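Local coordinates for protein aspartokinase (Synechocystis, PDB 3L76) that probably phosphorylates the beta-carboxyl group of aspartate with ATP to give 4-phospho-L-aspartate, and binds lysine and threonine at its ACT domains, at residues E256-A268 with I409-S421. Numbering follows the deposited sequence.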
loop_
_atom_site.group_PDB
_atom_site.type_symbol
_atom_site.label_atom_id
_atom_site.label_comp_id
_atom_site.label_asym_id
_atom_site.label_seq_id
_atom_site.Cartn_x
_atom_site.Cartn_y
_atom_site.Cartn_z
ATOM N N GLU A 256 -14.691 -0.924 21.445
ATOM C CA GLU A 256 -13.472 -1.653 21.733
ATOM C C GLU A 256 -13.467 -2.909 20.860
ATOM O O GLU A 256 -14.405 -3.702 20.912
ATOM C CB GLU A 256 -13.437 -2.022 23.208
ATOM C CG GLU A 256 -12.105 -1.767 23.890
ATOM C CD GLU A 256 -11.071 -2.839 23.589
ATOM O OE1 GLU A 256 -10.592 -3.483 24.547
ATOM O OE2 GLU A 256 -10.739 -3.040 22.400
ATOM N N ILE A 257 -12.420 -3.086 20.056
ATOM C CA ILE A 257 -12.404 -4.147 19.047
ATOM C C ILE A 257 -11.466 -5.305 19.373
ATOM O O ILE A 257 -11.345 -6.243 18.591
ATOM C CB ILE A 257 -12.018 -3.599 17.660
ATOM C CG1 ILE A 257 -10.504 -3.622 17.467
ATOM C CG2 ILE A 257 -12.472 -2.205 17.531
ATOM C CD1 ILE A 257 -10.065 -3.090 16.128
ATOM N N ALA A 258 -10.805 -5.234 20.522
ATOM C CA ALA A 258 -9.885 -6.280 20.939
ATOM C C ALA A 258 -10.150 -6.766 22.369
ATOM O O ALA A 258 -9.261 -7.315 23.012
ATOM C CB ALA A 258 -8.455 -5.789 20.809
ATOM N N LYS A 259 -11.363 -6.555 22.872
ATOM C CA LYS A 259 -11.699 -6.964 24.238
ATOM C C LYS A 259 -11.750 -8.486 24.324
ATOM O O LYS A 259 -12.420 -9.131 23.522
ATOM C CB LYS A 259 -13.057 -6.388 24.650
ATOM C CG LYS A 259 -12.993 -5.188 25.587
ATOM C CD LYS A 259 -14.381 -4.851 26.133
ATOM C CE LYS A 259 -15.462 -5.136 25.092
ATOM N NZ LYS A 259 -16.823 -4.754 25.573
ATOM N N ALA A 260 -11.045 -9.067 25.289
ATOM C CA ALA A 260 -11.119 -10.513 25.486
ATOM C C ALA A 260 -12.502 -10.875 25.998
ATOM O O ALA A 260 -13.083 -11.866 25.595
ATOM C CB ALA A 260 -10.069 -10.977 26.461
ATOM N N VAL A 261 -13.037 -10.024 26.862
ATOM C CA VAL A 261 -14.275 -10.308 27.546
ATOM C C VAL A 261 -15.329 -9.254 27.251
ATOM O O VAL A 261 -15.117 -8.080 27.486
ATOM C CB VAL A 261 -14.028 -10.382 29.065
ATOM C CG1 VAL A 261 -15.345 -10.239 29.851
ATOM C CG2 VAL A 261 -13.275 -11.664 29.404
ATOM N N ASP A 262 -16.466 -9.703 26.740
ATOM C CA ASP A 262 -17.606 -8.846 26.478
ATOM C C ASP A 262 -18.474 -8.560 27.698
ATOM O O ASP A 262 -19.050 -7.482 27.800
ATOM C CB ASP A 262 -18.491 -9.476 25.426
ATOM C CG ASP A 262 -19.527 -8.510 24.903
ATOM O OD1 ASP A 262 -19.174 -7.357 24.558
ATOM O OD2 ASP A 262 -20.692 -8.910 24.823
ATOM N N GLY A 263 -18.592 -9.526 28.610
ATOM C CA GLY A 263 -19.499 -9.362 29.727
ATOM C C GLY A 263 -19.264 -10.236 30.935
ATOM O O GLY A 263 -18.593 -11.250 30.857
ATOM N N VAL A 264 -19.817 -9.812 32.067
ATOM C CA VAL A 264 -19.790 -10.583 33.305
ATOM C C VAL A 264 -21.213 -11.025 33.613
ATOM O O VAL A 264 -22.161 -10.254 33.412
ATOM C CB VAL A 264 -19.288 -9.754 34.536
ATOM C CG1 VAL A 264 -19.498 -10.540 35.798
ATOM C CG2 VAL A 264 -17.832 -9.417 34.429
ATOM N N GLU A 265 -21.367 -12.250 34.117
ATOM C CA GLU A 265 -22.694 -12.777 34.441
ATOM C C GLU A 265 -22.800 -13.329 35.859
ATOM O O GLU A 265 -21.827 -13.853 36.393
ATOM C CB GLU A 265 -23.093 -13.827 33.423
ATOM C CG GLU A 265 -23.287 -13.241 32.052
ATOM C CD GLU A 265 -23.389 -14.281 30.967
ATOM O OE1 GLU A 265 -23.300 -15.473 31.280
ATOM O OE2 GLU A 265 -23.546 -13.908 29.787
ATOM N N TYR A 266 -23.981 -13.195 36.467
ATOM C CA TYR A 266 -24.204 -13.640 37.839
ATOM C C TYR A 266 -25.609 -14.181 37.996
ATOM O O TYR A 266 -26.555 -13.515 37.622
ATOM C CB TYR A 266 -23.969 -12.500 38.832
ATOM C CG TYR A 266 -24.542 -12.722 40.228
ATOM C CD1 TYR A 266 -24.194 -13.831 40.997
ATOM C CD2 TYR A 266 -25.407 -11.802 40.782
ATOM C CE1 TYR A 266 -24.709 -14.011 42.283
ATOM C CE2 TYR A 266 -25.921 -11.974 42.046
ATOM C CZ TYR A 266 -25.573 -13.073 42.791
ATOM O OH TYR A 266 -26.105 -13.228 44.048
ATOM N N ASP A 267 -25.731 -15.385 38.560
ATOM C CA ASP A 267 -27.027 -16.045 38.753
ATOM C C ASP A 267 -27.103 -16.680 40.133
ATOM O O ASP A 267 -26.429 -17.675 40.424
ATOM C CB ASP A 267 -27.255 -17.103 37.675
ATOM C CG ASP A 267 -28.585 -17.810 37.809
ATOM O OD1 ASP A 267 -29.345 -17.532 38.765
ATOM O OD2 ASP A 267 -28.859 -18.658 36.942
ATOM N N ALA A 268 -27.933 -16.109 40.987
ATOM C CA ALA A 268 -28.014 -16.574 42.368
ATOM C C ALA A 268 -29.046 -17.696 42.551
ATOM O O ALA A 268 -29.052 -18.395 43.567
ATOM C CB ALA A 268 -28.306 -15.406 43.307
ATOM N N ILE A 409 -18.153 -10.375 41.725
ATOM C CA ILE A 409 -18.708 -9.662 40.567
ATOM C C ILE A 409 -18.062 -8.313 40.376
ATOM O O ILE A 409 -17.780 -7.884 39.258
ATOM C CB ILE A 409 -20.197 -9.373 40.746
ATOM C CG1 ILE A 409 -21.013 -10.661 40.628
ATOM C CG2 ILE A 409 -20.679 -8.311 39.716
ATOM C CD1 ILE A 409 -22.413 -10.511 41.187
ATOM N N ALA A 410 -17.869 -7.615 41.483
ATOM C CA ALA A 410 -17.273 -6.290 41.419
ATOM C C ALA A 410 -15.867 -6.428 40.889
ATOM O O ALA A 410 -15.436 -5.635 40.048
ATOM C CB ALA A 410 -17.241 -5.636 42.785
ATOM N N ALA A 411 -15.155 -7.444 41.382
ATOM C CA ALA A 411 -13.764 -7.656 40.993
ATOM C C ALA A 411 -13.628 -8.008 39.527
ATOM O O ALA A 411 -12.704 -7.547 38.878
ATOM C CB ALA A 411 -13.116 -8.725 41.836
ATOM N N LEU A 412 -14.542 -8.825 39.014
ATOM C CA LEU A 412 -14.493 -9.227 37.619
ATOM C C LEU A 412 -14.901 -8.070 36.719
ATOM O O LEU A 412 -14.319 -7.842 35.661
ATOM C CB LEU A 412 -15.396 -10.438 37.379
ATOM C CG LEU A 412 -14.902 -11.747 37.992
ATOM C CD1 LEU A 412 -15.951 -12.819 37.839
ATOM C CD2 LEU A 412 -13.599 -12.175 37.336
ATOM N N SER A 413 -15.912 -7.348 37.165
ATOM C CA SER A 413 -16.410 -6.181 36.459
ATOM C C SER A 413 -15.271 -5.168 36.228
ATOM O O SER A 413 -15.069 -4.696 35.104
ATOM C CB SER A 413 -17.577 -5.569 37.251
ATOM O OG SER A 413 -18.091 -4.433 36.587
ATOM N N ASN A 414 -14.518 -4.874 37.288
ATOM C CA ASN A 414 -13.335 -3.989 37.226
ATOM C C ASN A 414 -12.179 -4.527 36.408
ATOM O O ASN A 414 -11.615 -3.819 35.593
ATOM C CB ASN A 414 -12.789 -3.703 38.625
ATOM C CG ASN A 414 -13.345 -2.436 39.229
ATOM O OD1 ASN A 414 -14.274 -1.831 38.697
ATOM N ND2 ASN A 414 -12.772 -2.023 40.352
ATOM N N ALA A 415 -11.796 -5.771 36.649
ATOM C CA ALA A 415 -10.626 -6.320 35.978
ATOM C C ALA A 415 -10.796 -6.426 34.471
ATOM O O ALA A 415 -9.843 -6.274 33.732
ATOM C CB ALA A 415 -10.251 -7.674 36.547
ATOM N N PHE A 416 -12.007 -6.693 34.011
ATOM C CA PHE A 416 -12.235 -6.826 32.579
ATOM C C PHE A 416 -12.917 -5.594 31.960
ATOM O O PHE A 416 -13.269 -5.603 30.782
ATOM C CB PHE A 416 -13.060 -8.075 32.291
ATOM C CG PHE A 416 -12.337 -9.351 32.550
ATOM C CD1 PHE A 416 -12.545 -10.070 33.730
ATOM C CD2 PHE A 416 -11.455 -9.847 31.610
ATOM C CE1 PHE A 416 -11.871 -11.256 33.958
ATOM C CE2 PHE A 416 -10.770 -11.036 31.838
ATOM C CZ PHE A 416 -10.979 -11.743 33.011
ATOM N N GLY A 417 -13.121 -4.555 32.762
ATOM C CA GLY A 417 -13.751 -3.331 32.290
ATOM C C GLY A 417 -15.103 -3.482 31.615
ATOM O O GLY A 417 -15.393 -2.770 30.656
ATOM N N VAL A 418 -15.941 -4.381 32.124
ATOM C CA VAL A 418 -17.288 -4.559 31.577
ATOM C C VAL A 418 -18.374 -4.438 32.664
ATOM O O VAL A 418 -18.077 -4.394 33.845
ATOM C CB VAL A 418 -17.394 -5.898 30.869
ATOM C CG1 VAL A 418 -16.194 -6.078 29.963
ATOM C CG2 VAL A 418 -17.444 -7.013 31.891
ATOM N N THR A 419 -19.640 -4.378 32.299
ATOM C CA THR A 419 -20.655 -4.234 33.339
ATOM C C THR A 419 -21.443 -5.533 33.510
ATOM O O THR A 419 -21.561 -6.327 32.560
ATOM C CB THR A 419 -21.583 -3.050 33.034
ATOM O OG1 THR A 419 -21.147 -1.914 33.785
ATOM C CG2 THR A 419 -23.023 -3.368 33.421
ATOM N N LEU A 420 -21.958 -5.772 34.715
ATOM C CA LEU A 420 -22.784 -6.957 34.921
ATOM C C LEU A 420 -23.882 -6.986 33.876
ATOM O O LEU A 420 -24.645 -6.034 33.757
ATOM C CB LEU A 420 -23.435 -6.956 36.302
ATOM C CG LEU A 420 -23.529 -8.312 37.008
ATOM C CD1 LEU A 420 -24.442 -8.193 38.214
ATOM C CD2 LEU A 420 -23.995 -9.433 36.085
ATOM N N SER A 421 -23.956 -8.073 33.115
ATOM C CA SER A 421 -25.050 -8.255 32.174
ATOM C C SER A 421 -26.341 -8.465 32.942
ATOM O O SER A 421 -26.316 -8.845 34.107
ATOM C CB SER A 421 -24.786 -9.422 31.224
ATOM O OG SER A 421 -23.643 -9.160 30.426
HETATM O O HOH W 1 -12.571 -7.210 28.666
HETATM O O HOH W 2 -22.732 -11.250 28.956
HETATM O O HOH W 3 -25.848 -11.761 34.790
#
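Val-264 and Val-418 meet where the last helix of an ACT domain, 405-415, lies against strand 263-267. The strand pairs with the ACT strand 348-361. The axes of strand 263-267 and helix segment 409-415 run nearly antiparallel, at 171°. A Schellman motif with Gly-417 at positive phi ends the helix and turns the chain back to the strand. Val-418 then points into the contact. Its CB lies 3.8 Å from Asp-262 O. CG1, anti to its own carbonyl carbon (chi1 -47°), reaches the backbone at Val-261 O. CG2 packs on Val-264 CG2 at 3.5 Å. That same Val-264 methyl also touches Leu-412 CB on the helix. Ser-413 OG donates to Val-418 O, which ties the turn to the helix. Nearby, Val-261 CG2 rests against the CD2 and CE2 atoms of Phe-416, and the two side chains cross at about a right angle. Lys-374 makes a cation-pi contact with the same ring. At the other end, Ile-409 CD1 sits over one face of the Tyr-266 ring, 3.6 Å from its centroid, as a CH-pi contact. Ser-421 N donates to Val-264 O at 2.8 Å, nearly straight at 171°. Three waters bridge the segments. One joins Glu-265 OE2 to Ser-421 OG, while Glu-265 OE1 pairs with Lys-395. Another accepts from Tyr-266 N and donates to Ser-421 O. The third donates to both Val-261 O, at 2.9 Å, and Phe-416 O, at 2.7 Å.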